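Local coordinates for protein beta-hexosaminidase (Neisseria gonorrhoeae, PDB 6JTJ) that probably takes part in peptidoglycan recycling by cleaving terminal beta-1,4-linked N-acetylglucosamine from peptide-linked cell-wall fragments, at residues G45-D50 / V322-R327; S137-A142 / A190-A195; V146-A151 / M369-A374. All coordinates share one frame; numbering follows the deposited sequence.

Contact 1 of 3, residues G45-D50 / V322-R327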
loop_
_atom_site.group_PDB
_atom_site.type_symbol
_atom_site.label_atom_id
_atom_site.label_comp_id
_atom_site.label_asym_id
_atom_site.label_seq_id
_atom_site.Cartn_x
_atom_site.Cartn_y
_atom_site.Cartn_z
ATOM N N GLY C 45 -6.165 0.762 29.828
ATOM C CA GLY C 45 -7.231 0.023 29.160
ATOM C C GLY C 45 -6.757 -0.651 27.893
ATOM O O GLY C 45 -5.627 -0.445 27.470
ATOM N N PRO C 46 -7.633 -1.437 27.253
ATOM C CA PRO C 46 -7.252 -2.206 26.059
ATOM C C PRO C 46 -7.481 -1.501 24.723
ATOM O O PRO C 46 -7.533 -2.157 23.697
ATOM C CB PRO C 46 -8.159 -3.437 26.157
ATOM C CG PRO C 46 -9.411 -2.902 26.762
ATOM C CD PRO C 46 -8.962 -1.841 27.751
ATOM N N VAL C 47 -7.619 -0.187 24.725
ATOM C CA VAL C 47 -7.837 0.546 23.484
ATOM C C VAL C 47 -6.677 1.485 23.272
ATOM O O VAL C 47 -6.290 2.194 24.196
ATOM C CB VAL C 47 -9.144 1.358 23.537
ATOM C CG1 VAL C 47 -9.312 2.216 22.293
ATOM C CG2 VAL C 47 -10.337 0.435 23.698
ATOM N N MET C 48 -6.134 1.501 22.066
ATOM C CA MET C 48 -5.134 2.482 21.689
ATOM C C MET C 48 -5.802 3.466 20.746
ATOM O O MET C 48 -6.308 3.102 19.696
ATOM C CB MET C 48 -3.936 1.822 21.017
ATOM C CG MET C 48 -2.850 2.793 20.583
ATOM S SD MET C 48 -1.295 1.998 20.065
ATOM C CE MET C 48 -0.332 2.116 21.562
ATOM N N ALA C 49 -5.848 4.719 21.154
ATOM C CA ALA C 49 -6.565 5.729 20.391
ATOM C C ALA C 49 -5.541 6.661 19.777
ATOM O O ALA C 49 -4.367 6.325 19.731
ATOM C CB ALA C 49 -7.545 6.466 21.292
ATOM N N ASP C 50 -5.980 7.816 19.295
ATOM C CA ASP C 50 -5.058 8.790 18.740
ATOM C C ASP C 50 -5.614 10.191 18.933
ATOM O O ASP C 50 -6.604 10.375 19.616
ATOM C CB ASP C 50 -4.779 8.476 17.269
ATOM C CG ASP C 50 -5.983 8.667 16.388
ATOM O OD1 ASP C 50 -7.058 9.089 16.887
ATOM O OD2 ASP C 50 -5.854 8.358 15.182
ATOM N N VAL C 322 -6.916 -3.032 20.975
ATOM C CA VAL C 322 -7.495 -2.664 19.700
ATOM C C VAL C 322 -7.095 -1.248 19.329
ATOM O O VAL C 322 -7.071 -0.356 20.169
ATOM C CB VAL C 322 -9.038 -2.822 19.655
ATOM C CG1 VAL C 322 -9.439 -4.279 19.817
ATOM C CG2 VAL C 322 -9.739 -1.973 20.705
ATOM N N LEU C 323 -6.780 -1.070 18.060
ATOM C CA LEU C 323 -6.398 0.215 17.521
ATOM C C LEU C 323 -7.595 0.859 16.850
ATOM O O LEU C 323 -8.258 0.217 16.045
ATOM C CB LEU C 323 -5.306 0.059 16.468
ATOM C CG LEU C 323 -3.883 0.293 16.933
ATOM C CD1 LEU C 323 -3.512 -0.761 17.965
ATOM C CD2 LEU C 323 -2.918 0.271 15.746
ATOM N N VAL C 324 -7.864 2.116 17.185
ATOM C CA VAL C 324 -8.959 2.870 16.583
ATOM C C VAL C 324 -8.420 4.228 16.214
ATOM O O VAL C 324 -8.312 5.094 17.062
ATOM C CB VAL C 324 -10.150 3.010 17.549
ATOM C CG1 VAL C 324 -11.359 3.598 16.831
ATOM C CG2 VAL C 324 -10.523 1.658 18.148
ATOM N N CYS C 325 -8.055 4.386 14.945
ATOM C CA CYS C 325 -7.349 5.551 14.476
ATOM C C CYS C 325 -8.206 6.463 13.613
ATOM O O CYS C 325 -9.071 6.018 12.879
ATOM C CB CYS C 325 -6.129 5.109 13.667
ATOM S SG CYS C 325 -5.069 3.944 14.563
ATOM N N ASN C 326 -7.923 7.753 13.698
ATOM C CA ASN C 326 -8.572 8.798 12.887
ATOM C C ASN C 326 -10.075 8.937 13.110
ATOM O O ASN C 326 -10.748 9.516 12.274
ATOM C CB ASN C 326 -8.315 8.568 11.382
ATOM C CG ASN C 326 -6.886 8.164 11.085
ATOM O OD1 ASN C 326 -5.954 8.870 11.448
ATOM N ND2 ASN C 326 -6.703 7.016 10.424
ATOM N N ARG C 327 -10.604 8.381 14.198
ATOM C CA ARG C 327 -12.046 8.337 14.405
ATOM C C ARG C 327 -12.385 8.472 15.882
ATOM O O ARG C 327 -12.853 7.524 16.518
ATOM C CB ARG C 327 -12.634 7.043 13.837
ATOM C CG ARG C 327 -12.564 6.930 12.319
ATOM C CD ARG C 327 -13.382 8.002 11.602
ATOM N NE ARG C 327 -14.801 7.881 11.929
ATOM C CZ ARG C 327 -15.655 7.048 11.332
ATOM N NH1 ARG C 327 -15.261 6.262 10.333
ATOM N NH2 ARG C 327 -16.922 7.012 11.729
HETATM O O HOH W 1 -9.343 7.623 16.753
#

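Contact 2 of 3, residues S137-A142 / A190-A195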
loop_
_atom_site.group_PDB
_atom_site.type_symbol
_atom_site.label_atom_id
_atom_site.label_comp_id
_atom_site.label_asym_id
_atom_site.label_seq_id
_atom_site.Cartn_x
_atom_site.Cartn_y
_atom_site.Cartn_z
ATOM N N SER C 137 27.828 -9.747 8.601
ATOM C CA SER C 137 28.371 -9.055 9.738
ATOM C C SER C 137 28.255 -7.559 9.589
ATOM O O SER C 137 27.913 -6.844 10.539
ATOM C CB SER C 137 29.826 -9.505 9.937
ATOM O OG SER C 137 30.409 -8.778 10.963
ATOM N N ALA C 138 28.571 -7.060 8.402
ATOM C CA ALA C 138 28.454 -5.629 8.128
ATOM C C ALA C 138 26.981 -5.184 8.207
ATOM O O ALA C 138 26.671 -4.093 8.688
ATOM C CB ALA C 138 29.018 -5.312 6.739
ATOM N N ALA C 139 26.098 -6.034 7.702
ATOM C CA ALA C 139 24.676 -5.726 7.673
ATOM C C ALA C 139 24.092 -5.680 9.084
ATOM O O ALA C 139 23.325 -4.772 9.400
ATOM C CB ALA C 139 23.946 -6.747 6.804
ATOM N N GLU C 140 24.447 -6.654 9.927
ATOM C CA GLU C 140 23.969 -6.667 11.314
ATOM C C GLU C 140 24.437 -5.440 12.052
ATOM O O GLU C 140 23.676 -4.833 12.810
ATOM C CB GLU C 140 24.403 -7.932 12.041
ATOM C CG GLU C 140 23.705 -9.193 11.550
ATOM C CD GLU C 140 24.031 -10.413 12.401
ATOM O OE1 GLU C 140 24.792 -10.264 13.389
ATOM O OE2 GLU C 140 23.514 -11.520 12.096
ATOM N N THR C 141 25.691 -5.063 11.839
ATOM C CA THR C 141 26.232 -3.880 12.479
ATOM C C THR C 141 25.466 -2.643 12.060
ATOM O O THR C 141 25.143 -1.767 12.876
ATOM C CB THR C 141 27.719 -3.707 12.106
ATOM O OG1 THR C 141 28.447 -4.866 12.536
ATOM C CG2 THR C 141 28.321 -2.465 12.755
ATOM N N ALA C 142 25.191 -2.556 10.769
ATOM C CA ALA C 142 24.440 -1.419 10.251
ATOM C C ALA C 142 23.018 -1.411 10.832
ATOM O O ALA C 142 22.532 -0.366 11.255
ATOM C CB ALA C 142 24.393 -1.481 8.734
ATOM N N ALA C 190 15.399 -12.694 9.684
ATOM C CA ALA C 190 15.471 -12.982 11.124
ATOM C C ALA C 190 16.687 -12.354 11.739
ATOM O O ALA C 190 16.602 -11.649 12.744
ATOM C CB ALA C 190 15.470 -14.487 11.378
ATOM N N ARG C 191 17.834 -12.533 11.108
ATOM C CA ARG C 191 19.071 -12.013 11.694
ATOM C C ARG C 191 19.151 -10.487 11.656
ATOM O O ARG C 191 19.579 -9.864 12.631
ATOM C CB ARG C 191 20.294 -12.671 11.039
ATOM C CG ARG C 191 20.321 -14.216 11.276
ATOM C CD ARG C 191 21.368 -14.590 12.312
ATOM N NE ARG C 191 21.324 -13.886 13.586
ATOM C CZ ARG C 191 20.802 -14.319 14.740
ATOM N NH1 ARG C 191 20.154 -15.470 14.831
ATOM N NH2 ARG C 191 20.937 -13.554 15.826
ATOM N N LEU C 192 18.712 -9.861 10.560
ATOM C CA LEU C 192 18.710 -8.398 10.526
ATOM C C LEU C 192 17.730 -7.840 11.539
ATOM O O LEU C 192 17.996 -6.836 12.203
ATOM C CB LEU C 192 18.389 -7.893 9.115
ATOM C CG LEU C 192 19.491 -8.247 8.106
ATOM C CD1 LEU C 192 19.008 -8.074 6.672
ATOM C CD2 LEU C 192 20.715 -7.378 8.372
ATOM N N ALA C 193 16.587 -8.501 11.670
ATOM C CA ALA C 193 15.577 -8.062 12.633
ATOM C C ALA C 193 16.127 -8.133 14.062
ATOM O O ALA C 193 15.950 -7.204 14.837
ATOM C CB ALA C 193 14.320 -8.925 12.492
ATOM N N LEU C 194 16.762 -9.244 14.407
ATOM C CA LEU C 194 17.347 -9.407 15.742
ATOM C C LEU C 194 18.401 -8.356 16.052
ATOM O O LEU C 194 18.445 -7.794 17.152
ATOM C CB LEU C 194 17.953 -10.802 15.892
ATOM C CG LEU C 194 16.961 -11.956 15.960
ATOM C CD1 LEU C 194 17.679 -13.289 15.754
ATOM C CD2 LEU C 194 16.224 -11.957 17.293
ATOM N N ALA C 195 19.205 -8.020 15.048
ATOM C CA ALA C 195 20.203 -6.955 15.201
ATOM C C ALA C 195 19.555 -5.600 15.355
ATOM O O ALA C 195 20.005 -4.748 16.157
ATOM C CB ALA C 195 21.146 -6.948 14.001
#

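Contact 3 of 3, residues V146-A151 / M369-A374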
loop_
_atom_site.group_PDB
_atom_site.type_symbol
_atom_site.label_atom_id
_atom_site.label_comp_id
_atom_site.label_asym_id
_atom_site.label_seq_id
_atom_site.Cartn_x
_atom_site.Cartn_y
_atom_site.Cartn_z
ATOM N N VAL C 146 21.077 1.559 12.959
ATOM C CA VAL C 146 19.768 2.100 12.552
ATOM C C VAL C 146 18.788 2.006 13.716
ATOM O O VAL C 146 18.135 2.979 14.055
ATOM C CB VAL C 146 19.212 1.384 11.304
ATOM C CG1 VAL C 146 17.771 1.796 11.047
ATOM C CG2 VAL C 146 20.070 1.714 10.085
ATOM N N GLY C 147 18.718 0.846 14.352
ATOM C CA GLY C 147 17.815 0.659 15.507
ATOM C C GLY C 147 18.091 1.620 16.641
ATOM O O GLY C 147 17.185 2.226 17.209
ATOM N N ARG C 148 19.371 1.790 16.939
ATOM C CA ARG C 148 19.783 2.706 17.994
ATOM C C ARG C 148 19.379 4.147 17.719
ATOM O O ARG C 148 18.843 4.840 18.586
ATOM C CB ARG C 148 21.299 2.608 18.190
ATOM C CG ARG C 148 21.793 3.379 19.413
ATOM C CD ARG C 148 23.306 3.434 19.524
ATOM N NE ARG C 148 23.680 4.354 20.616
ATOM C CZ ARG C 148 24.882 4.901 20.794
ATOM N NH1 ARG C 148 25.870 4.629 19.942
ATOM N NH2 ARG C 148 25.094 5.735 21.822
ATOM N N VAL C 149 19.664 4.618 16.512
ATOM C CA VAL C 149 19.327 5.989 16.159
ATOM C C VAL C 149 17.831 6.180 16.148
ATOM O O VAL C 149 17.304 7.139 16.705
ATOM C CB VAL C 149 19.921 6.345 14.787
ATOM C CG1 VAL C 149 19.393 7.679 14.283
ATOM C CG2 VAL C 149 21.443 6.386 14.884
ATOM N N LEU C 150 17.140 5.257 15.489
ATOM C CA LEU C 150 15.693 5.318 15.374
ATOM C C LEU C 150 15.054 5.484 16.751
ATOM O O LEU C 150 14.276 6.406 16.988
ATOM C CB LEU C 150 15.219 4.023 14.697
ATOM C CG LEU C 150 13.759 3.797 14.338
ATOM C CD1 LEU C 150 13.717 2.634 13.358
ATOM C CD2 LEU C 150 12.895 3.487 15.555
ATOM N N ALA C 151 15.395 4.568 17.644
ATOM C CA ALA C 151 14.777 4.514 18.961
ATOM C C ALA C 151 15.193 5.698 19.838
ATOM O O ALA C 151 14.343 6.328 20.468
ATOM C CB ALA C 151 15.121 3.193 19.653
ATOM N N MET C 369 29.603 11.987 21.229
ATOM C CA MET C 369 30.165 11.829 19.902
ATOM C C MET C 369 29.784 10.494 19.284
ATOM O O MET C 369 29.607 10.406 18.078
ATOM C CB MET C 369 31.692 11.903 19.964
ATOM C CG MET C 369 32.403 11.811 18.606
ATOM S SD MET C 369 31.922 13.140 17.451
ATOM C CE MET C 369 32.403 12.411 15.880
ATOM N N GLY C 370 29.755 9.448 20.108
ATOM C CA GLY C 370 29.399 8.100 19.649
ATOM C C GLY C 370 28.034 8.056 18.994
ATOM O O GLY C 370 27.866 7.498 17.899
ATOM N N PHE C 371 27.063 8.672 19.658
ATOM C CA PHE C 371 25.732 8.718 19.114
ATOM C C PHE C 371 25.631 9.622 17.884
ATOM O O PHE C 371 24.989 9.250 16.898
ATOM C CB PHE C 371 24.731 9.200 20.138
ATOM C CG PHE C 371 23.352 9.158 19.618
ATOM C CD1 PHE C 371 22.679 7.924 19.480
ATOM C CD2 PHE C 371 22.752 10.313 19.171
ATOM C CE1 PHE C 371 21.407 7.874 18.969
ATOM C CE2 PHE C 371 21.498 10.258 18.657
ATOM C CZ PHE C 371 20.819 9.052 18.559
ATOM N N GLN C 372 26.293 10.780 17.926
ATOM C CA GLN C 372 26.328 11.679 16.767
ATOM C C GLN C 372 26.947 11.012 15.537
ATOM O O GLN C 372 26.498 11.236 14.415
ATOM C CB GLN C 372 27.041 12.990 17.088
ATOM C CG GLN C 372 26.199 13.915 17.936
ATOM C CD GLN C 372 26.941 15.192 18.362
ATOM O OE1 GLN C 372 26.861 16.233 17.716
ATOM N NE2 GLN C 372 27.681 15.092 19.446
ATOM N N ALA C 373 27.944 10.163 15.750
ATOM C CA ALA C 373 28.530 9.398 14.644
ATOM C C ALA C 373 27.538 8.385 14.086
ATOM O O ALA C 373 27.469 8.161 12.862
ATOM C CB ALA C 373 29.788 8.695 15.109
ATOM N N ALA C 374 26.801 7.721 14.984
ATOM C CA ALA C 374 25.772 6.776 14.545
ATOM C C ALA C 374 24.762 7.501 13.669
ATOM O O ALA C 374 24.388 6.993 12.605
ATOM C CB ALA C 374 25.096 6.123 15.754
#

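Contact 1 of 3, residues G45-D50 / V322-R327
V322 N donates to P46 O, M48 N to V322 O at 2.8 Å, and V324 N to M48 O, joining two parallel strands. On one face V47 CG2 meets V322 CG2 at 3.9 Å. On the other, M48 and L323 lie side by side and point the same way, with M48 CB 4.0 Å from L323 CD1; the methionine then bends at chi3 (-97°), leading its end away. Strand 47-49 is the first of the TIM barrel of family 3 glycosidases and strand 321-323 the last, so the pairing closes the barrel. V322 faces helix 307-317 outside, while the L323 side chain comes within about 4 Å of a bound N-acetylglucosamine. Past the strands D50 takes over. With CG between its backbone N and carbonyl carbon (chi1 67°), its carboxylate turns to segment 322-327, and OD2 accepts from N326 N at 2.6 Å on its syn side, 18° out of the carboxylate plane. A water sits 2.7 Å from both D50 OD1 and V324 O and accepts from R327 N, the N-cap residue of helix 328-335. In the second shell R77 forms a salt bridge with D50 OD2 and a hydrogen bond with N326 OD1, while D295 OD1 takes the backbone N-H of C325.

Contact 2 of 3, residues S137-A142 / A190-A195
E140 OE2 rests against R191 on three of its atoms: it is 3.6 Å from NE, the same from CB, and a little farther from CD. This is a long salt bridge, with no hydrogen bond between the pair. OE2 comes to the edge of the guanidinium, near its plane, but the carboxylate is turned 50° against that plane and the side chains cross obliquely. E140 runs out extended beyond CG to get there. R191 instead bends at chi2 and chi3, which turns the guanidinium along its own helix, toward L194, whose CD1 lies over one face, offset toward the rim.

Behind this charged pair the helices touch through small groups. A195 points its CB at the other helix, 3.5 Å from E140 O and 3.9 Å from E140 CB, so the root of the glutamate packs on a methyl while its tip reaches the arginine. Deeper in, L192 CD2 meets A139 CB at 3.6 Å; the leucine's CG lies anti to its carbonyl carbon (chi1 -66°), which turns the branch toward the alanine. A139 also packs on I130 and W131 of helix 124-134, and L192 on F182.

The axes of the two segments approach to 8.6 Å and run in roughly the same direction, with a crossing angle of -36°. Helices 136-155 and 186-202 flank short strand 161-162 along the chain, and their parallel packing, with small and apolar side chains between the helices and a salt bridge beside them, belongs to the outer helical layer of a TIM barrel.

Contact 3 of 3, residues V146-A151 / M369-A374
G370 O meets R148 NH1 first, but at 4.0 Å this is only an approach, with no hydrogen bond. F371 follows and carries most of the contact. Its CB lies over one face of the R148 guanidinium, 3.9 Å from NH2, and CD1 stands over the same group toward its rim. The guanidinium and ring planes are 72° apart, and R148 NE comes to the edge of the phenyl ring, so this is no flat stack. With CG anti to the backbone N (chi1 -176°), the ring is thrown forward onto the other helix, where CE1 reaches V149 CA at 4.0 Å. R148 O lies in the ring plane at its edge; that oxygen accepts a hydrogen bond from T152 OG1. One turn on, A374 points its CB at V149 CG2, 3.8 Å away, and that methyl also sits 3.7 Å from A374 C. V378, further along helix 369-382, extends the apolar seam onto V146 and V149. The segment axes pass 10.0 Å apart at 105°, nearly perpendicular: the C-terminal helix lies across helix 136-155, one of the outer helices of the TIM barrel.

Contact 1 belongs to the barrel wall and is almost wholly buried; contacts 2 and 3 lie on the other side of the chain's centre, in the helical layer, and both use helix 136-155. Contact 2 is only partly buried, while contact 3 is mostly buried despite its outer place. Their centres are about 15 Å apart. One sets the helix roughly parallel to helix 186-202, the other nearly at right angles to the C-terminal helix. Chemistry follows place: contact 1 is held by backbone hydrogen bonds and a carboxylate, whereas the helix pairs rely on apolar packing with an arginine in each: in a salt bridge at the edge of contact 2, and laid against a phenyl ring within contact 3.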